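PDB 1QNR: endo-1,4-b-d-mannanase from Trichoderma reesei, which hydrolyses internal beta-1,4-mannosidic linkages in mannans. Local coordinates for residues Arg171-Thr185 against Tyr220-Ser234. Numbering follows the deposited sequence.
With BMA (beta-D-mannopyranose), chain B.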
loop_
_atom_site.group_PDB
_atom_site.type_symbol
_atom_site.label_atom_id
_atom_site.label_comp_id
_atom_site.label_asym_id
_atom_site.label_seq_id
_atom_site.Cartn_x
_atom_site.Cartn_y
_atom_site.Cartn_z
ATOM N N ARG A 171 -11.008 -5.008 5.344
ATOM C CA ARG A 171 -11.759 -5.141 6.596
ATOM C C ARG A 171 -12.899 -6.120 6.368
ATOM O O ARG A 171 -13.342 -6.332 5.218
ATOM C CB ARG A 171 -12.383 -3.819 7.094
ATOM C CG ARG A 171 -11.353 -2.704 7.431
ATOM C CD ARG A 171 -12.209 -1.523 7.963
ATOM N NE ARG A 171 -11.356 -0.415 8.398
ATOM C CZ ARG A 171 -11.824 0.661 9.082
ATOM N NH1 ARG A 171 -13.132 0.749 9.355
ATOM N NH2 ARG A 171 -10.951 1.602 9.405
ATOM N N CYS A 172 -13.432 -6.653 7.465
ATOM C CA CYS A 172 -14.650 -7.502 7.364
ATOM C C CYS A 172 -15.479 -7.065 8.593
ATOM O O CYS A 172 -15.264 -7.652 9.690
ATOM C CB CYS A 172 -14.260 -8.982 7.252
ATOM S SG CYS A 172 -15.650 -10.127 6.760
ATOM N N ASN A 173 -16.241 -5.980 8.435
ATOM C CA ASN A 173 -16.869 -5.380 9.652
ATOM C C ASN A 173 -17.781 -6.379 10.395
ATOM O O ASN A 173 -18.700 -6.887 9.797
ATOM C CB ASN A 173 -17.670 -4.156 9.167
ATOM C CG ASN A 173 -18.366 -3.464 10.344
ATOM O OD1 ASN A 173 -19.578 -3.731 10.507
ATOM N ND2 ASN A 173 -17.681 -2.659 11.097
ATOM N N GLY A 174 -17.527 -6.527 11.708
ATOM C CA GLY A 174 -18.316 -7.490 12.518
ATOM C C GLY A 174 -18.064 -8.953 12.235
ATOM O O GLY A 174 -18.700 -9.792 12.916
ATOM N N CYS A 175 -17.162 -9.337 11.308
ATOM C CA CYS A 175 -16.925 -10.741 11.018
ATOM C C CYS A 175 -16.004 -11.384 12.025
ATOM O O CYS A 175 -15.193 -10.765 12.751
ATOM C CB CYS A 175 -16.181 -10.872 9.650
ATOM S SG CYS A 175 -17.018 -10.021 8.277
ATOM N N SER A 176 -16.095 -12.747 12.071
ATOM C CA SER A 176 -15.034 -13.470 12.774
ATOM C C SER A 176 -13.677 -13.049 12.099
ATOM O O SER A 176 -13.636 -13.004 10.846
ATOM C CB SER A 176 -15.220 -14.954 12.514
ATOM O OG SER A 176 -14.117 -15.772 12.859
ATOM N N THR A 177 -12.640 -12.959 12.909
ATOM C CA THR A 177 -11.332 -12.602 12.325
ATOM C C THR A 177 -10.721 -13.724 11.476
ATOM O O THR A 177 -9.804 -13.509 10.630
ATOM C CB THR A 177 -10.320 -12.207 13.421
ATOM O OG1 THR A 177 -10.069 -13.374 14.245
ATOM C CG2 THR A 177 -10.760 -11.012 14.269
ATOM N N ASP A 178 -11.299 -14.937 11.518
ATOM C CA ASP A 178 -10.787 -16.072 10.714
ATOM C C ASP A 178 -11.185 -15.887 9.247
ATOM O O ASP A 178 -10.580 -16.584 8.381
ATOM C CB ASP A 178 -11.380 -17.421 11.244
ATOM C CG ASP A 178 -10.702 -18.622 10.609
ATOM O OD1 ASP A 178 -9.477 -18.741 10.704
ATOM O OD2 ASP A 178 -11.475 -19.446 10.045
ATOM N N VAL A 179 -12.195 -15.084 8.892
ATOM C CA VAL A 179 -12.518 -14.959 7.445
ATOM C C VAL A 179 -11.322 -14.303 6.724
ATOM O O VAL A 179 -10.865 -14.914 5.711
ATOM C CB VAL A 179 -13.753 -14.094 7.259
ATOM C CG1 VAL A 179 -14.124 -13.784 5.802
ATOM C CG2 VAL A 179 -15.004 -14.709 7.953
ATOM N N ILE A 180 -10.792 -13.210 7.215
ATOM C CA ILE A 180 -9.577 -12.645 6.551
ATOM C C ILE A 180 -8.389 -13.507 6.764
ATOM O O ILE A 180 -7.551 -13.637 5.821
ATOM C CB ILE A 180 -9.347 -11.155 6.989
ATOM C CG1 ILE A 180 -10.392 -10.298 6.240
ATOM C CG2 ILE A 180 -7.871 -10.750 6.681
ATOM C CD1 ILE A 180 -10.499 -8.826 6.675
ATOM N N VAL A 181 -8.209 -14.284 7.876
ATOM C CA VAL A 181 -7.024 -15.186 7.957
ATOM C C VAL A 181 -7.085 -16.214 6.835
ATOM O O VAL A 181 -6.064 -16.446 6.147
ATOM C CB VAL A 181 -6.950 -15.863 9.333
ATOM C CG1 VAL A 181 -5.833 -16.909 9.315
ATOM C CG2 VAL A 181 -6.658 -14.858 10.473
ATOM N N GLN A 182 -8.222 -16.882 6.616
ATOM C CA GLN A 182 -8.296 -17.932 5.591
ATOM C C GLN A 182 -8.204 -17.370 4.189
ATOM O O GLN A 182 -7.486 -17.965 3.343
ATOM C CB GLN A 182 -9.577 -18.841 5.714
ATOM C CG GLN A 182 -9.665 -19.612 7.054
ATOM C CD GLN A 182 -8.395 -20.341 7.421
ATOM O OE1 GLN A 182 -7.744 -21.039 6.573
ATOM N NE2 GLN A 182 -7.872 -20.181 8.645
ATOM N N TRP A 183 -8.801 -16.207 3.913
ATOM C CA TRP A 183 -8.687 -15.604 2.560
ATOM C C TRP A 183 -7.238 -15.154 2.314
ATOM O O TRP A 183 -6.673 -15.466 1.231
ATOM C CB TRP A 183 -9.637 -14.382 2.559
ATOM C CG TRP A 183 -9.509 -13.530 1.306
ATOM C CD1 TRP A 183 -10.095 -13.778 0.069
ATOM C CD2 TRP A 183 -8.783 -12.284 1.168
ATOM N NE1 TRP A 183 -9.713 -12.818 -0.841
ATOM C CE2 TRP A 183 -8.905 -11.892 -0.169
ATOM C CE3 TRP A 183 -8.011 -11.526 2.067
ATOM C CZ2 TRP A 183 -8.339 -10.698 -0.611
ATOM C CZ3 TRP A 183 -7.429 -10.323 1.586
ATOM C CH2 TRP A 183 -7.584 -9.927 0.237
ATOM N N ALA A 184 -6.602 -14.484 3.286
ATOM C CA ALA A 184 -5.227 -14.031 3.052
ATOM C C ALA A 184 -4.245 -15.179 2.908
ATOM O O ALA A 184 -3.285 -15.100 2.101
ATOM C CB ALA A 184 -4.786 -13.102 4.198
ATOM N N THR A 185 -4.499 -16.294 3.639
ATOM C CA THR A 185 -3.646 -17.476 3.491
ATOM C C THR A 185 -3.769 -18.009 2.073
ATOM O O THR A 185 -2.697 -18.259 1.376
ATOM C CB THR A 185 -4.098 -18.547 4.544
ATOM O OG1 THR A 185 -3.855 -18.074 5.852
ATOM C CG2 THR A 185 -3.340 -19.874 4.354
ATOM N N TYR A 220 -11.582 -5.641 18.156
ATOM C CA TYR A 220 -11.781 -6.626 17.091
ATOM C C TYR A 220 -13.111 -6.460 16.397
ATOM O O TYR A 220 -13.829 -7.446 16.092
ATOM C CB TYR A 220 -11.594 -8.055 17.667
ATOM C CG TYR A 220 -10.183 -8.276 18.174
ATOM C CD1 TYR A 220 -9.095 -8.597 17.360
ATOM C CD2 TYR A 220 -9.892 -8.026 19.539
ATOM C CE1 TYR A 220 -7.824 -8.806 17.823
ATOM C CE2 TYR A 220 -8.593 -8.185 20.021
ATOM C CZ TYR A 220 -7.565 -8.564 19.164
ATOM O OH TYR A 220 -6.297 -8.799 19.634
ATOM N N GLY A 221 -13.551 -5.252 16.076
ATOM C CA GLY A 221 -14.783 -5.013 15.388
ATOM C C GLY A 221 -14.713 -4.923 13.856
ATOM O O GLY A 221 -15.746 -4.764 13.208
ATOM N N GLU A 222 -13.471 -4.958 13.308
ATOM C CA GLU A 222 -13.281 -4.786 11.847
ATOM C C GLU A 222 -12.804 -6.069 11.203
ATOM O O GLU A 222 -12.361 -6.027 10.026
ATOM C CB GLU A 222 -12.356 -3.586 11.542
ATOM C CG GLU A 222 -12.906 -2.248 12.091
ATOM C CD GLU A 222 -14.254 -1.855 11.515
ATOM O OE1 GLU A 222 -14.714 -2.370 10.467
ATOM O OE2 GLU A 222 -14.931 -0.985 12.160
ATOM N N GLY A 223 -12.940 -7.222 11.904
ATOM C CA GLY A 223 -12.586 -8.487 11.246
ATOM C C GLY A 223 -11.105 -8.823 11.138
ATOM O O GLY A 223 -10.792 -9.798 10.415
ATOM N N THR A 224 -10.211 -8.006 11.760
ATOM C CA THR A 224 -8.760 -8.346 11.622
ATOM C C THR A 224 -8.095 -8.539 12.963
ATOM O O THR A 224 -8.517 -7.902 13.957
ATOM C CB THR A 224 -8.008 -7.241 10.814
ATOM O OG1 THR A 224 -8.118 -5.959 11.488
ATOM C CG2 THR A 224 -8.609 -7.050 9.403
ATOM N N ASP A 225 -7.167 -9.515 13.023
ATOM C CA ASP A 225 -6.364 -9.809 14.217
ATOM C C ASP A 225 -4.905 -9.686 13.742
ATOM O O ASP A 225 -4.440 -10.548 12.981
ATOM C CB ASP A 225 -6.734 -11.218 14.723
ATOM C CG ASP A 225 -5.982 -11.612 15.991
ATOM O OD1 ASP A 225 -4.788 -11.306 16.124
ATOM O OD2 ASP A 225 -6.576 -12.261 16.909
ATOM N N PHE A 226 -4.245 -8.593 14.133
ATOM C CA PHE A 226 -2.888 -8.324 13.617
ATOM C C PHE A 226 -1.892 -9.426 13.866
ATOM O O PHE A 226 -1.154 -9.849 12.925
ATOM C CB PHE A 226 -2.332 -6.998 14.202
ATOM C CG PHE A 226 -1.036 -6.577 13.563
ATOM C CD1 PHE A 226 -1.054 -6.079 12.254
ATOM C CD2 PHE A 226 0.162 -6.640 14.268
ATOM C CE1 PHE A 226 0.129 -5.625 11.675
ATOM C CE2 PHE A 226 1.360 -6.211 13.642
ATOM C CZ PHE A 226 1.351 -5.728 12.314
ATOM N N ALA A 227 -1.856 -9.937 15.115
ATOM C CA ALA A 227 -0.915 -11.030 15.419
ATOM C C ALA A 227 -1.196 -12.317 14.646
ATOM O O ALA A 227 -0.247 -13.002 14.182
ATOM C CB ALA A 227 -0.841 -11.267 16.926
ATOM N N LYS A 228 -2.461 -12.663 14.449
ATOM C CA LYS A 228 -2.822 -13.847 13.668
ATOM C C LYS A 228 -2.408 -13.668 12.190
ATOM O O LYS A 228 -1.884 -14.571 11.523
ATOM C CB LYS A 228 -4.325 -14.191 13.722
ATOM C CG LYS A 228 -4.677 -14.830 15.092
ATOM C CD LYS A 228 -6.128 -15.327 15.058
ATOM C CE LYS A 228 -6.417 -15.965 16.434
ATOM N NZ LYS A 228 -7.763 -16.646 16.408
ATOM N N ASN A 229 -2.615 -12.458 11.626
ATOM C CA ASN A 229 -2.304 -12.239 10.233
ATOM C C ASN A 229 -0.790 -12.300 9.981
ATOM O O ASN A 229 -0.370 -12.927 8.954
ATOM C CB ASN A 229 -2.865 -10.899 9.721
ATOM C CG ASN A 229 -4.367 -10.835 9.678
ATOM O OD1 ASN A 229 -5.059 -11.861 9.510
ATOM N ND2 ASN A 229 -4.988 -9.619 9.775
ATOM N N VAL A 230 -0.003 -11.649 10.882
ATOM C CA VAL A 230 1.441 -11.636 10.516
ATOM C C VAL A 230 2.110 -12.990 10.735
ATOM O O VAL A 230 3.231 -13.146 10.246
ATOM C CB VAL A 230 2.212 -10.575 11.322
ATOM C CG1 VAL A 230 1.764 -9.174 10.976
ATOM C CG2 VAL A 230 2.173 -10.757 12.834
ATOM N N GLN A 231 1.487 -13.973 11.332
ATOM C CA GLN A 231 1.997 -15.324 11.477
ATOM C C GLN A 231 1.751 -16.175 10.246
ATOM O O GLN A 231 2.332 -17.272 10.129
ATOM C CB GLN A 231 1.363 -16.039 12.726
ATOM C CG GLN A 231 1.986 -15.365 13.926
ATOM C CD GLN A 231 1.340 -15.511 15.274
ATOM O OE1 GLN A 231 1.645 -14.634 16.120
ATOM N NE2 GLN A 231 0.503 -16.508 15.459
ATOM N N ILE A 232 0.975 -15.737 9.232
ATOM C CA ILE A 232 0.736 -16.505 7.998
ATOM C C ILE A 232 2.067 -16.682 7.251
ATOM O O ILE A 232 2.766 -15.698 7.010
ATOM C CB ILE A 232 -0.347 -15.779 7.118
ATOM C CG1 ILE A 232 -1.719 -15.774 7.850
ATOM C CG2 ILE A 232 -0.443 -16.419 5.720
ATOM C CD1 ILE A 232 -2.783 -14.918 7.148
ATOM N N LYS A 233 2.432 -17.927 6.889
ATOM C CA LYS A 233 3.756 -18.187 6.363
ATOM C C LYS A 233 4.050 -17.529 5.029
ATOM O O LYS A 233 5.210 -17.141 4.783
ATOM C CB LYS A 233 3.930 -19.733 6.160
ATOM C CG LYS A 233 3.685 -20.634 7.337
ATOM C CD LYS A 233 4.340 -21.982 6.969
ATOM C CE LYS A 233 3.951 -22.620 5.647
ATOM N NZ LYS A 233 4.341 -24.101 5.783
ATOM N N SER A 234 2.981 -17.369 4.207
ATOM C CA SER A 234 3.122 -16.787 2.864
ATOM C C SER A 234 2.973 -15.268 2.882
ATOM O O SER A 234 2.902 -14.676 1.760
ATOM C CB SER A 234 2.149 -17.506 1.945
ATOM O OG SER A 234 0.867 -17.666 2.554
HETATM C C1 BMA B . -14.680 4.565 11.510
HETATM C C2 BMA B . -13.156 4.427 11.310
HETATM C C3 BMA B . -12.673 5.152 10.032
HETATM C C4 BMA B . -13.501 4.688 8.830
HETATM C C5 BMA B . -15.028 4.854 9.125
HETATM C C6 BMA B . -15.971 4.606 7.975
HETATM O O1 BMA B . -15.081 3.769 12.623
HETATM O O2 BMA B . -12.803 3.036 11.238
HETATM O O3 BMA B . -11.301 4.721 9.831
HETATM O O4 BMA B . -13.252 5.434 7.663
HETATM O O5 BMA B . -15.306 4.004 10.295
HETATM O O6 BMA B . -16.258 3.252 7.645
HETATM O O HOH W 1 -15.510 -0.807 8.296
HETATM O O HOH W 2 -15.116 -8.063 13.652
HETATM O O HOH W 3 -12.377 -11.458 8.894
HETATM O O HOH W 4 -7.583 -11.289 10.659
HETATM O O HOH W 5 -9.512 -16.135 14.214
HETATM O O HOH W 6 -9.202 -13.007 16.819
#
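Glu222 OE1 accepts two hydrogen bonds, from Asn173 ND2 and a water, with Arg171 NH1 farther off in a long salt bridge of 3.7 Å. Asn173 ND2 donates to OE1 at 3.0 Å along a nearly straight N-H line (174°), approaching from above the carboxylate plane, while the water donates to OE1 at 2.8 Å and accepts from Arg171 NH1. With CG anti to the carbonyl carbon (chi1 -60°), Glu222 CG lies over one guanidinium face, and the bend at chi2 turns the carboxylate to Asn173. Tyr216 OH holds OE2. At the guanidinium's edge lie the water and O2 of the bound beta-D-mannopyranose: NH1 donates to this O2 at 3.0 Å, and NH2 bonds both O2 and O3 besides its salt bridge to Glu205. Replacing Glu222 by an alanine would probably leave Asn173 ND2 and the bridging water without their acceptor and Arg171 less firmly held on that side.

The two segments follow neighbouring parallel strands, 161-165 and 199-201, and lie at the C-terminal side of the (beta/alpha)8 barrel, where family 5 enzymes bind substrate, each with a loop leading into a helix. Cys172 N donates to Glu222 O (2.8 Å) and Gly174 N to Gly221 O, joining the type II turn closed by the Cys172-Cys175 disulfide to the other loop. Gly223 suits its place because its backbone has positive phi and its CA lies 3.2 Å from Cys172 O, where a CB would clash.

Farther on, the two helices run nearly parallel, 16° apart. Water bridges Thr177 O, Asp225 N and Asn229 OD1, satisfying polar atoms between them. Ile232, long and branched, sends CD1 to 4.0 Å from Ala184 CB, whose small methyl admits it, and lies against Val181 and Thr185, whose hydroxyl is turned back to Val181 O.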